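PDB 2GGS: dTDP-4-dehydrorhamnose reductase from Sulfolobus tokodaii, which probably catalyses the NADPH-dependent reduction of dTDP-4-dehydrorhamnose to dTDP-L-rhamnose, and is seen here with NADPH bound. Local coordinates for residues 107-112 / 212-217; 153-156 / 160-163; 175-180 / 238-243. One frame throughout, in Å; residues are numbered along the deposited sequence.

Contact 1: 107-112 / 212-217; sequences TDYVFD and ISRFEL. With NDP (NADPH dihydro-nicotinamide-adenine-dinucleotide phosphate), chain C.
Tyr109 brings its hydroxyl to the edge of the Arg214 guanidinium, joining the loop after Rossmann strand 101-107 to the start of helix 214-224 in this extended short-chain dehydrogenase/reductase fold. The phenol oxygen Tyr109 OH lies 3.0 Å from Arg214 NH2, in the guanidinium plane, while that nitrogen lies near the plane of the phenol ring. Edges meet here, and neither group covers a face of the other; the two planes are 37° apart. The two side chains reach in from opposite directions, and the arginine does so with a bend at chi2 (84°). Arg214 also makes a cation-pi contact with Tyr181 of strand 180-181. Arg214 NH2 is 5.8 Å from Asp108 OD2, too far for contact, though the opposite charges probably attract; that carboxylate oxygen is hydrogen-bonded to Ser152 and Ser248.

At the far end of the segment, Thr107 lines the NADPH pocket, with its CB 3.6 Å from C6N of the nicotinamide ring. Its OG1, turned away from its own backbone nitrogen (chi1 179°), closes an ST turn by accepting a nearly straight bond from Tyr109 N at 3.1 Å.

Contact 2: 153-156 / 160-163; sequences GIFR and FPIY. With NDP (NADPH dihydro-nicotinamide-adenine-dinucleotide phosphate), chain C.
Pro161 sits on one face of the Phe155 ring, and its CG makes a CH-pi contact 4.0 Å from the ring centroid. The approach is 21° off the ring normal, with the proline carbon displaced toward the CG side of the phenyl rather than over its middle. The same proline also presses its CD against Phe155 CB at 3.7 Å, so ring and stem are touched together. Phe155 can offer its face this way because its CG lies between the backbone N and the carbonyl carbon (chi1 68°), and the two side chains cross at about a right angle. Beside this pair, Ile162 CG1 lies 3.3 Å from the carbonyl oxygen of Arg156.

One step out is the cofactor. Ile154, pointing away from the helix, packs its CG1 3.9 Å from C3N of the nicotinamide and its CD1 3.3 Å from ribose O4D. Gly153 N comes equally near C4N, the carbon that carries the hydride in NADPH; the positive phi here by itself favours glycine. Arg156 NE makes a salt bridge with Glu15, on helix 11-20.

The loop after strand 147-151 thus runs between helices 11-20 and 186-199, which Ile154 and Arg156 touch, and the first turn of helix 160-169, whose Phe160 and Pro161 pack in turn on helix 214-224.

Contact 3: 175-180 / 238-243; sequences FAFKGY and RGWIAK
Arg238 brings its guanidinium over one face of the Phe175 ring, tilted by 41°. Phe175 CZ stands 3.1 Å above the guanidinium plane, and Arg238 NH2 comes within 3.2 Å of the same CZ. The overlap falls toward the rim of the ring, a tilted approach and not a flat stack. An alanine in place of Phe175 would take away that ring and is likely to set the exposed guanidinium free to turn.

The second pair is apolar. Phe177 and Trp240 meet obliquely, with the phenyl and the six-membered indole ring 5.3 Å apart between centroids and their planes 52° apart. Trp240 CH2 touches Phe177 CB at 3.6 Å, while Trp240 CZ3 comes over the face of the phenyl. The indole also has a cation-pi partner in Arg244, and Asp71 OD1 accepts from the backbone of both Ile241 and Ala242, tying this loop to helix 70-75.

Phe175 and Phe177 point to the same side while Ala176 points away, the alternation of a beta strand. The strand 174-177 pairs in parallel with 231-234, the small sheet outside the Rossmann core, consistent with the substrate-binding part of extended short-chain dehydrogenases/reductases.

From the N terminus, the chain first builds most of the Rossmann sheet; at 107-112 it opens the long loop that contact 1 closes at 212-217. Contact 2 is nested within that loop, in the passage from strand 147-151 into helix 160-169. Soon after that helix, segment 175-180 opens contact 3, which closes only at 238-243, past the end of contact 1, so contacts 1 and 3 cross. Helix 214-224 joins them: Arg214 N probably hydrogen-bonds to Gly179 O, and Leu217 packs on Phe160 and Pro161. Contacts 1 and 2 both reach NADPH; contact 3 ties the small outer sheet to the loop leading toward helix 253-258.

Contact 1: 107-112 / 212-217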
loop_
_atom_site.group_PDB
_atom_site.type_symbol
_atom_site.label_atom_id
_atom_site.label_comp_id
_atom_site.label_asym_id
_atom_site.label_seq_id
_atom_site.Cartn_x
_atom_site.Cartn_y
_atom_site.Cartn_z
ATOM N N THR A 107 -3.626 4.357 2.526
ATOM C CA THR A 107 -3.988 3.191 3.356
ATOM C C THR A 107 -5.374 3.294 3.994
ATOM O O THR A 107 -5.826 4.371 4.386
ATOM C CB THR A 107 -2.900 2.932 4.463
ATOM O OG1 THR A 107 -3.278 1.808 5.281
ATOM C CG2 THR A 107 -2.705 4.179 5.349
ATOM N N ASP A 108 -6.002 2.127 4.167
ATOM C CA ASP A 108 -7.218 1.970 4.936
ATOM C C ASP A 108 -7.055 2.297 6.428
ATOM O O ASP A 108 -8.031 2.596 7.106
ATOM C CB ASP A 108 -7.779 0.539 4.724
ATOM C CG ASP A 108 -6.848 -0.564 5.207
ATOM O OD1 ASP A 108 -5.598 -0.399 5.186
ATOM O OD2 ASP A 108 -7.374 -1.639 5.589
ATOM N N TYR A 109 -5.799 2.274 6.942
ATOM C CA TYR A 109 -5.553 2.644 8.344
ATOM C C TYR A 109 -5.665 4.158 8.609
ATOM O O TYR A 109 -5.494 4.595 9.731
ATOM C CB TYR A 109 -4.187 2.102 8.853
ATOM C CG TYR A 109 -4.188 0.621 9.153
ATOM C CD1 TYR A 109 -5.206 -0.231 8.632
ATOM C CD2 TYR A 109 -3.210 0.053 9.974
ATOM C CE1 TYR A 109 -5.215 -1.602 8.918
ATOM C CE2 TYR A 109 -3.209 -1.335 10.253
ATOM C CZ TYR A 109 -4.216 -2.143 9.718
ATOM O OH TYR A 109 -4.245 -3.511 9.964
ATOM N N VAL A 110 -5.948 4.965 7.585
ATOM C CA VAL A 110 -6.355 6.349 7.900
ATOM C C VAL A 110 -7.736 6.423 8.555
ATOM O O VAL A 110 -8.074 7.473 9.077
ATOM C CB VAL A 110 -6.329 7.333 6.691
ATOM C CG1 VAL A 110 -4.935 7.350 5.982
ATOM C CG2 VAL A 110 -7.489 7.046 5.703
ATOM N N PHE A 111 -8.528 5.339 8.504
ATOM C CA PHE A 111 -9.888 5.332 9.127
ATOM C C PHE A 111 -9.893 4.699 10.516
ATOM O O PHE A 111 -9.021 3.874 10.824
ATOM C CB PHE A 111 -10.878 4.612 8.202
ATOM C CG PHE A 111 -11.022 5.273 6.857
ATOM C CD1 PHE A 111 -11.738 6.469 6.732
ATOM C CD2 PHE A 111 -10.433 4.710 5.713
ATOM C CE1 PHE A 111 -11.850 7.112 5.482
ATOM C CE2 PHE A 111 -10.574 5.308 4.451
ATOM C CZ PHE A 111 -11.272 6.520 4.332
ATOM N N ASP A 112 -10.888 5.068 11.340
ATOM C CA ASP A 112 -10.857 4.626 12.737
ATOM C C ASP A 112 -11.355 3.190 12.905
ATOM O O ASP A 112 -11.116 2.563 13.930
ATOM C CB ASP A 112 -11.535 5.615 13.712
ATOM C CG ASP A 112 -12.993 5.829 13.441
ATOM O OD1 ASP A 112 -13.629 4.941 12.857
ATOM O OD2 ASP A 112 -13.527 6.880 13.902
ATOM N N ILE A 212 -13.171 -9.000 4.351
ATOM C CA ILE A 212 -13.011 -10.315 4.955
ATOM C C ILE A 212 -12.393 -10.173 6.332
ATOM O O ILE A 212 -11.670 -9.211 6.595
ATOM C CB ILE A 212 -12.129 -11.246 4.040
ATOM C CG1 ILE A 212 -12.271 -12.739 4.393
ATOM C CG2 ILE A 212 -10.643 -10.804 4.100
ATOM C CD1 ILE A 212 -11.516 -13.690 3.431
ATOM N N SER A 213 -12.708 -11.113 7.228
ATOM C CA SER A 213 -12.095 -11.113 8.548
ATOM C C SER A 213 -10.731 -11.796 8.473
ATOM O O SER A 213 -10.491 -12.654 7.605
ATOM C CB SER A 213 -13.030 -11.804 9.582
ATOM O OG SER A 213 -13.051 -13.217 9.400
ATOM N N ARG A 214 -9.821 -11.451 9.393
ATOM C CA ARG A 214 -8.539 -12.149 9.392
ATOM C C ARG A 214 -8.717 -13.640 9.646
ATOM O O ARG A 214 -7.996 -14.466 9.088
ATOM C CB ARG A 214 -7.626 -11.566 10.478
ATOM C CG ARG A 214 -6.847 -10.325 10.022
ATOM C CD ARG A 214 -7.621 -9.081 10.143
ATOM N NE ARG A 214 -6.781 -7.880 9.954
ATOM C CZ ARG A 214 -7.257 -6.647 9.847
ATOM N NH1 ARG A 214 -8.566 -6.418 9.879
ATOM N NH2 ARG A 214 -6.412 -5.633 9.694
ATOM N N PHE A 215 -9.679 -13.962 10.512
ATOM C CA PHE A 215 -9.946 -15.350 10.905
ATOM C C PHE A 215 -10.365 -16.162 9.688
ATOM O O PHE A 215 -9.797 -17.226 9.404
ATOM C CB PHE A 215 -11.034 -15.379 11.980
ATOM C CG PHE A 215 -11.250 -16.755 12.615
ATOM C CD1 PHE A 215 -10.198 -17.420 13.242
ATOM C CD2 PHE A 215 -12.512 -17.334 12.618
ATOM C CE1 PHE A 215 -10.374 -18.693 13.841
ATOM C CE2 PHE A 215 -12.715 -18.601 13.213
ATOM C CZ PHE A 215 -11.629 -19.265 13.842
ATOM N N GLU A 216 -11.339 -15.651 8.941
ATOM C CA GLU A 216 -11.793 -16.433 7.800
ATOM C C GLU A 216 -10.636 -16.556 6.811
ATOM O O GLU A 216 -10.407 -17.623 6.242
ATOM C CB GLU A 216 -13.034 -15.846 7.124
ATOM C CG GLU A 216 -13.423 -16.689 5.898
ATOM C CD GLU A 216 -14.551 -16.143 5.037
ATOM O OE1 GLU A 216 -14.838 -14.931 5.091
ATOM O OE2 GLU A 216 -15.127 -16.964 4.255
ATOM N N LEU A 217 -9.897 -15.456 6.612
ATOM C CA LEU A 217 -8.805 -15.482 5.640
ATOM C C LEU A 217 -7.763 -16.534 6.000
ATOM O O LEU A 217 -7.327 -17.297 5.141
ATOM C CB LEU A 217 -8.156 -14.094 5.505
ATOM C CG LEU A 217 -6.978 -13.961 4.533
ATOM C CD1 LEU A 217 -7.351 -14.479 3.150
ATOM C CD2 LEU A 217 -6.562 -12.515 4.444
HETATM P PA NDP C . 6.762 -2.414 1.415
HETATM O O1A NDP C . 7.024 -2.390 2.862
HETATM O O2A NDP C . 6.896 -3.756 0.799
HETATM O O5B NDP C . 7.701 -1.416 0.628
HETATM C C5B NDP C . 8.091 -0.183 1.206
HETATM C C4B NDP C . 8.931 0.501 0.159
HETATM O O4B NDP C . 9.224 1.815 0.641
HETATM C C3B NDP C . 10.227 -0.230 -0.150
HETATM O O3B NDP C . 10.447 -0.180 -1.534
HETATM C C2B NDP C . 11.252 0.644 0.584
HETATM O O2B NDP C . 12.472 0.554 -0.087
HETATM C C1B NDP C . 10.610 2.011 0.401
HETATM N N9A NDP C . 11.136 2.978 1.370
HETATM C C8A NDP C . 10.918 3.000 2.714
HETATM N N7A NDP C . 11.612 4.048 3.243
HETATM C C5A NDP C . 12.254 4.664 2.236
HETATM C C6A NDP C . 13.112 5.770 2.196
HETATM N N6A NDP C . 13.515 6.368 3.352
HETATM N N1A NDP C . 13.620 6.116 0.974
HETATM C C2A NDP C . 13.316 5.450 -0.207
HETATM N N3A NDP C . 12.485 4.357 -0.154
HETATM C C4A NDP C . 11.982 3.985 1.046
HETATM O O3 NDP C . 5.295 -1.733 1.292
HETATM P PN NDP C . 4.098 -2.168 0.287
HETATM O O1N NDP C . 4.530 -2.425 -1.068
HETATM O O2N NDP C . 3.379 -3.195 1.075
HETATM O O5D NDP C . 3.209 -0.841 0.370
HETATM C C5D NDP C . 3.123 0.038 -0.747
HETATM C C4D NDP C . 2.286 1.270 -0.426
HETATM O O4D NDP C . 0.989 0.842 -0.078
HETATM C C3D NDP C . 2.796 2.096 0.752
HETATM O O3D NDP C . 2.444 3.414 0.427
HETATM C C2D NDP C . 1.972 1.614 1.920
HETATM O O2D NDP C . 1.907 2.609 2.928
HETATM C C1D NDP C . 0.624 1.376 1.197
HETATM N N1N NDP C . -0.204 0.420 1.942
HETATM C C2N NDP C . 0.378 -0.752 2.341
HETATM C C3N NDP C . -0.371 -1.790 2.878
HETATM C C7N NDP C . 0.324 -3.047 3.291
HETATM O O7N NDP C . -0.389 -3.999 4.045
HETATM N N7N NDP C . 1.598 -3.241 2.957
HETATM C C4N NDP C . -1.872 -1.648 3.053
HETATM C C5N NDP C . -2.421 -0.310 2.618
HETATM C C6N NDP C . -1.559 0.649 2.073
HETATM P P2B NDP C . 13.728 -0.366 0.489
HETATM O O1X NDP C . 14.569 -0.512 -0.715
HETATM O O2X NDP C . 13.186 -1.652 1.016
HETATM O O3X NDP C . 14.445 0.381 1.642
#

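Contact 2: 153-156 / 160-163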
loop_
_atom_site.group_PDB
_atom_site.type_symbol
_atom_site.label_atom_id
_atom_site.label_comp_id
_atom_site.label_asym_id
_atom_site.label_seq_id
_atom_site.Cartn_x
_atom_site.Cartn_y
_atom_site.Cartn_z
ATOM N N GLY A 153 -4.217 -3.927 3.025
ATOM C CA GLY A 153 -3.729 -5.297 3.171
ATOM C C GLY A 153 -2.977 -5.830 1.969
ATOM O O GLY A 153 -3.117 -6.990 1.591
ATOM N N ILE A 154 -2.112 -5.004 1.361
ATOM C CA ILE A 154 -1.295 -5.486 0.253
ATOM C C ILE A 154 -0.495 -6.696 0.673
ATOM O O ILE A 154 0.236 -6.645 1.675
ATOM C CB ILE A 154 -0.289 -4.427 -0.278
ATOM C CG1 ILE A 154 -1.021 -3.155 -0.744
ATOM C CG2 ILE A 154 0.525 -5.005 -1.446
ATOM C CD1 ILE A 154 -0.033 -2.037 -1.213
ATOM N N PHE A 155 -0.579 -7.749 -0.136
ATOM C CA PHE A 155 0.213 -8.955 0.136
ATOM C C PHE A 155 0.936 -9.521 -1.065
ATOM O O PHE A 155 0.467 -9.490 -2.190
ATOM C CB PHE A 155 -0.615 -10.031 0.837
ATOM C CG PHE A 155 -1.718 -10.629 -0.042
ATOM C CD1 PHE A 155 -3.002 -10.101 0.015
ATOM C CD2 PHE A 155 -1.460 -11.711 -0.877
ATOM C CE1 PHE A 155 -4.033 -10.617 -0.790
ATOM C CE2 PHE A 155 -2.497 -12.268 -1.680
ATOM C CZ PHE A 155 -3.778 -11.719 -1.633
ATOM N N ARG A 156 2.161 -10.016 -0.828
ATOM C CA ARG A 156 2.971 -10.602 -1.865
ATOM C C ARG A 156 3.901 -11.546 -1.103
ATOM O O ARG A 156 3.486 -12.653 -0.739
ATOM C CB ARG A 156 3.745 -9.540 -2.653
ATOM C CG ARG A 156 4.516 -10.091 -3.837
ATOM C CD ARG A 156 5.318 -9.022 -4.568
ATOM N NE ARG A 156 6.084 -9.637 -5.629
ATOM C CZ ARG A 156 7.267 -10.223 -5.441
ATOM N NH1 ARG A 156 7.817 -10.231 -4.231
ATOM N NH2 ARG A 156 7.901 -10.804 -6.456
ATOM N N PHE A 160 -0.362 -10.367 5.858
ATOM C CA PHE A 160 -0.973 -11.411 6.689
ATOM C C PHE A 160 -1.028 -12.814 6.035
ATOM O O PHE A 160 -0.701 -13.813 6.722
ATOM C CB PHE A 160 -2.358 -10.930 7.143
ATOM C CG PHE A 160 -3.052 -11.876 8.076
ATOM C CD1 PHE A 160 -2.523 -12.146 9.328
ATOM C CD2 PHE A 160 -4.233 -12.483 7.704
ATOM C CE1 PHE A 160 -3.177 -13.033 10.210
ATOM C CE2 PHE A 160 -4.891 -13.347 8.586
ATOM C CZ PHE A 160 -4.359 -13.618 9.819
ATOM N N PRO A 161 -1.451 -12.938 4.749
ATOM C CA PRO A 161 -1.543 -14.305 4.209
ATOM C C PRO A 161 -0.241 -15.082 4.261
ATOM O O PRO A 161 -0.262 -16.290 4.484
ATOM C CB PRO A 161 -1.956 -14.086 2.760
ATOM C CG PRO A 161 -2.770 -12.803 2.815
ATOM C CD PRO A 161 -1.949 -11.959 3.748
ATOM N N ILE A 162 0.872 -14.375 4.087
ATOM C CA ILE A 162 2.182 -15.003 4.177
ATOM C C ILE A 162 2.532 -15.433 5.597
ATOM O O ILE A 162 3.013 -16.567 5.799
ATOM C CB ILE A 162 3.274 -14.118 3.509
ATOM C CG1 ILE A 162 3.352 -14.497 2.038
ATOM C CG2 ILE A 162 4.644 -14.364 4.157
ATOM C CD1 ILE A 162 4.009 -15.877 1.816
ATOM N N TYR A 163 2.290 -14.561 6.573
ATOM C CA TYR A 163 2.463 -14.901 7.980
ATOM C C TYR A 163 1.638 -16.158 8.310
ATOM O O TYR A 163 2.145 -17.080 8.945
ATOM C CB TYR A 163 2.060 -13.745 8.885
ATOM C CG TYR A 163 1.689 -14.160 10.281
ATOM C CD1 TYR A 163 2.674 -14.488 11.241
ATOM C CD2 TYR A 163 0.358 -14.232 10.654
ATOM C CE1 TYR A 163 2.310 -14.881 12.538
ATOM C CE2 TYR A 163 -0.015 -14.615 11.928
ATOM C CZ TYR A 163 0.962 -14.942 12.871
ATOM O OH TYR A 163 0.520 -15.320 14.132
HETATM P PA NDP C . 6.762 -2.414 1.415
HETATM O O1A NDP C . 7.024 -2.390 2.862
HETATM O O2A NDP C . 6.896 -3.756 0.799
HETATM O O5B NDP C . 7.701 -1.416 0.628
HETATM C C5B NDP C . 8.091 -0.183 1.206
HETATM C C4B NDP C . 8.931 0.501 0.159
HETATM O O4B NDP C . 9.224 1.815 0.641
HETATM C C3B NDP C . 10.227 -0.230 -0.150
HETATM O O3B NDP C . 10.447 -0.180 -1.534
HETATM C C2B NDP C . 11.252 0.644 0.584
HETATM O O2B NDP C . 12.472 0.554 -0.087
HETATM C C1B NDP C . 10.610 2.011 0.401
HETATM N N9A NDP C . 11.136 2.978 1.370
HETATM C C8A NDP C . 10.918 3.000 2.714
HETATM N N7A NDP C . 11.612 4.048 3.243
HETATM C C5A NDP C . 12.254 4.664 2.236
HETATM C C6A NDP C . 13.112 5.770 2.196
HETATM N N6A NDP C . 13.515 6.368 3.352
HETATM N N1A NDP C . 13.620 6.116 0.974
HETATM C C2A NDP C . 13.316 5.450 -0.207
HETATM N N3A NDP C . 12.485 4.357 -0.154
HETATM C C4A NDP C . 11.982 3.985 1.046
HETATM O O3 NDP C . 5.295 -1.733 1.292
HETATM P PN NDP C . 4.098 -2.168 0.287
HETATM O O1N NDP C . 4.530 -2.425 -1.068
HETATM O O2N NDP C . 3.379 -3.195 1.075
HETATM O O5D NDP C . 3.209 -0.841 0.370
HETATM C C5D NDP C . 3.123 0.038 -0.747
HETATM C C4D NDP C . 2.286 1.270 -0.426
HETATM O O4D NDP C . 0.989 0.842 -0.078
HETATM C C3D NDP C . 2.796 2.096 0.752
HETATM O O3D NDP C . 2.444 3.414 0.427
HETATM C C2D NDP C . 1.972 1.614 1.920
HETATM O O2D NDP C . 1.907 2.609 2.928
HETATM C C1D NDP C . 0.624 1.376 1.197
HETATM N N1N NDP C . -0.204 0.420 1.942
HETATM C C2N NDP C . 0.378 -0.752 2.341
HETATM C C3N NDP C . -0.371 -1.790 2.878
HETATM C C7N NDP C . 0.324 -3.047 3.291
HETATM O O7N NDP C . -0.389 -3.999 4.045
HETATM N N7N NDP C . 1.598 -3.241 2.957
HETATM C C4N NDP C . -1.872 -1.648 3.053
HETATM C C5N NDP C . -2.421 -0.310 2.618
HETATM C C6N NDP C . -1.559 0.649 2.073
HETATM P P2B NDP C . 13.728 -0.366 0.489
HETATM O O1X NDP C . 14.569 -0.512 -0.715
HETATM O O2X NDP C . 13.186 -1.652 1.016
HETATM O O3X NDP C . 14.445 0.381 1.642
#

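Contact 3: 175-180 / 238-243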
loop_
_atom_site.group_PDB
_atom_site.type_symbol
_atom_site.label_atom_id
_atom_site.label_comp_id
_atom_site.label_asym_id
_atom_site.label_seq_id
_atom_site.Cartn_x
_atom_site.Cartn_y
_atom_site.Cartn_z
ATOM N N PHE A 175 -2.453 -16.279 15.505
ATOM C CA PHE A 175 -3.387 -15.443 16.242
ATOM C C PHE A 175 -4.011 -14.390 15.331
ATOM O O PHE A 175 -3.346 -13.462 14.880
ATOM C CB PHE A 175 -2.675 -14.838 17.461
ATOM C CG PHE A 175 -2.202 -15.882 18.423
ATOM C CD1 PHE A 175 -3.095 -16.442 19.335
ATOM C CD2 PHE A 175 -0.915 -16.378 18.351
ATOM C CE1 PHE A 175 -2.682 -17.439 20.202
ATOM C CE2 PHE A 175 -0.488 -17.383 19.214
ATOM C CZ PHE A 175 -1.379 -17.919 20.135
ATOM N N ALA A 176 -5.283 -14.573 15.011
ATOM C CA ALA A 176 -5.925 -13.737 14.016
ATOM C C ALA A 176 -6.737 -12.667 14.691
ATOM O O ALA A 176 -7.691 -12.933 15.417
ATOM C CB ALA A 176 -6.798 -14.574 13.028
ATOM N N PHE A 177 -6.336 -11.420 14.441
ATOM C CA PHE A 177 -7.068 -10.276 14.925
ATOM C C PHE A 177 -8.551 -10.361 14.564
ATOM O O PHE A 177 -8.901 -10.594 13.406
ATOM C CB PHE A 177 -6.447 -8.994 14.343
ATOM C CG PHE A 177 -7.150 -7.724 14.744
ATOM C CD1 PHE A 177 -7.262 -7.359 16.094
ATOM C CD2 PHE A 177 -7.664 -6.855 13.771
ATOM C CE1 PHE A 177 -7.900 -6.168 16.478
ATOM C CE2 PHE A 177 -8.315 -5.652 14.137
ATOM C CZ PHE A 177 -8.415 -5.299 15.504
ATOM N N LYS A 178 -9.407 -10.169 15.564
ATOM C CA LYS A 178 -10.843 -10.015 15.326
ATOM C C LYS A 178 -11.131 -8.661 14.695
ATOM O O LYS A 178 -11.239 -7.652 15.399
ATOM C CB LYS A 178 -11.650 -10.180 16.624
ATOM C CG LYS A 178 -13.184 -10.199 16.435
ATOM C CD LYS A 178 -13.881 -10.385 17.794
ATOM C CE LYS A 178 -15.344 -10.046 17.782
ATOM N NZ LYS A 178 -15.790 -9.922 19.208
ATOM N N GLY A 179 -11.271 -8.663 13.370
ATOM C CA GLY A 179 -11.597 -7.455 12.623
ATOM C C GLY A 179 -11.493 -7.732 11.139
ATOM O O GLY A 179 -11.030 -8.812 10.738
ATOM N N TYR A 180 -11.887 -6.743 10.343
ATOM C CA TYR A 180 -12.145 -6.896 8.891
ATOM C C TYR A 180 -11.108 -6.010 8.233
ATOM O O TYR A 180 -10.891 -4.878 8.696
ATOM C CB TYR A 180 -13.554 -6.536 8.551
ATOM C CG TYR A 180 -14.536 -7.452 9.269
ATOM C CD1 TYR A 180 -14.898 -7.181 10.569
ATOM C CD2 TYR A 180 -15.080 -8.572 8.627
ATOM C CE1 TYR A 180 -15.755 -7.994 11.250
ATOM C CE2 TYR A 180 -15.987 -9.430 9.313
ATOM C CZ TYR A 180 -16.312 -9.109 10.622
ATOM O OH TYR A 180 -17.205 -9.887 11.345
ATOM N N ARG A 238 -1.353 -10.353 20.941
ATOM C CA ARG A 238 -0.309 -10.117 21.932
ATOM C C ARG A 238 0.999 -9.782 21.217
ATOM O O ARG A 238 1.370 -10.413 20.211
ATOM C CB ARG A 238 -0.160 -11.331 22.868
ATOM C CG ARG A 238 0.496 -12.556 22.216
ATOM C CD ARG A 238 -0.127 -13.892 22.659
ATOM N NE ARG A 238 0.648 -15.041 22.183
ATOM C CZ ARG A 238 0.400 -16.306 22.505
ATOM N NH1 ARG A 238 -0.620 -16.605 23.302
ATOM N NH2 ARG A 238 1.168 -17.280 22.020
ATOM N N GLY A 239 1.683 -8.766 21.722
ATOM C CA GLY A 239 2.896 -8.295 21.084
ATOM C C GLY A 239 2.686 -6.998 20.324
ATOM O O GLY A 239 3.625 -6.216 20.184
ATOM N N TRP A 240 1.465 -6.776 19.831
ATOM C CA TRP A 240 1.134 -5.534 19.115
ATOM C C TRP A 240 1.310 -4.308 20.011
ATOM O O TRP A 240 0.858 -4.300 21.168
ATOM C CB TRP A 240 -0.297 -5.586 18.549
ATOM C CG TRP A 240 -0.388 -6.283 17.205
ATOM C CD1 TRP A 240 0.623 -6.906 16.549
ATOM C CD2 TRP A 240 -1.560 -6.453 16.389
ATOM N NE1 TRP A 240 0.174 -7.438 15.362
ATOM C CE2 TRP A 240 -1.165 -7.170 15.241
ATOM C CE3 TRP A 240 -2.902 -6.061 16.515
ATOM C CZ2 TRP A 240 -2.062 -7.498 14.204
ATOM C CZ3 TRP A 240 -3.803 -6.392 15.476
ATOM C CH2 TRP A 240 -3.373 -7.102 14.345
ATOM N N ILE A 241 2.009 -3.299 19.493
ATOM C CA ILE A 241 2.120 -2.006 20.173
ATOM C C ILE A 241 0.961 -1.092 19.742
ATOM O O ILE A 241 0.264 -0.525 20.580
ATOM C CB ILE A 241 3.508 -1.322 19.944
ATOM C CG1 ILE A 241 4.638 -2.122 20.606
ATOM C CG2 ILE A 241 3.519 0.097 20.500
ATOM C CD1 ILE A 241 5.538 -2.852 19.644
ATOM N N ALA A 242 0.747 -0.964 18.440
ATOM C CA ALA A 242 -0.303 -0.070 17.934
ATOM C C ALA A 242 -1.695 -0.705 17.950
ATOM O O ALA A 242 -1.817 -1.920 17.862
ATOM C CB ALA A 242 0.056 0.396 16.522
ATOM N N LYS A 243 -2.734 0.118 18.067
ATOM C CA LYS A 243 -4.116 -0.349 17.940
ATOM C C LYS A 243 -4.427 -0.465 16.457
ATOM O O LYS A 243 -4.014 0.403 15.689
ATOM C CB LYS A 243 -5.071 0.629 18.591
ATOM C CG LYS A 243 -5.064 0.612 20.128
ATOM C CD LYS A 243 -5.337 2.010 20.750
ATOM C CE LYS A 243 -4.050 2.855 21.010
ATOM N NZ LYS A 243 -2.995 2.127 21.803
#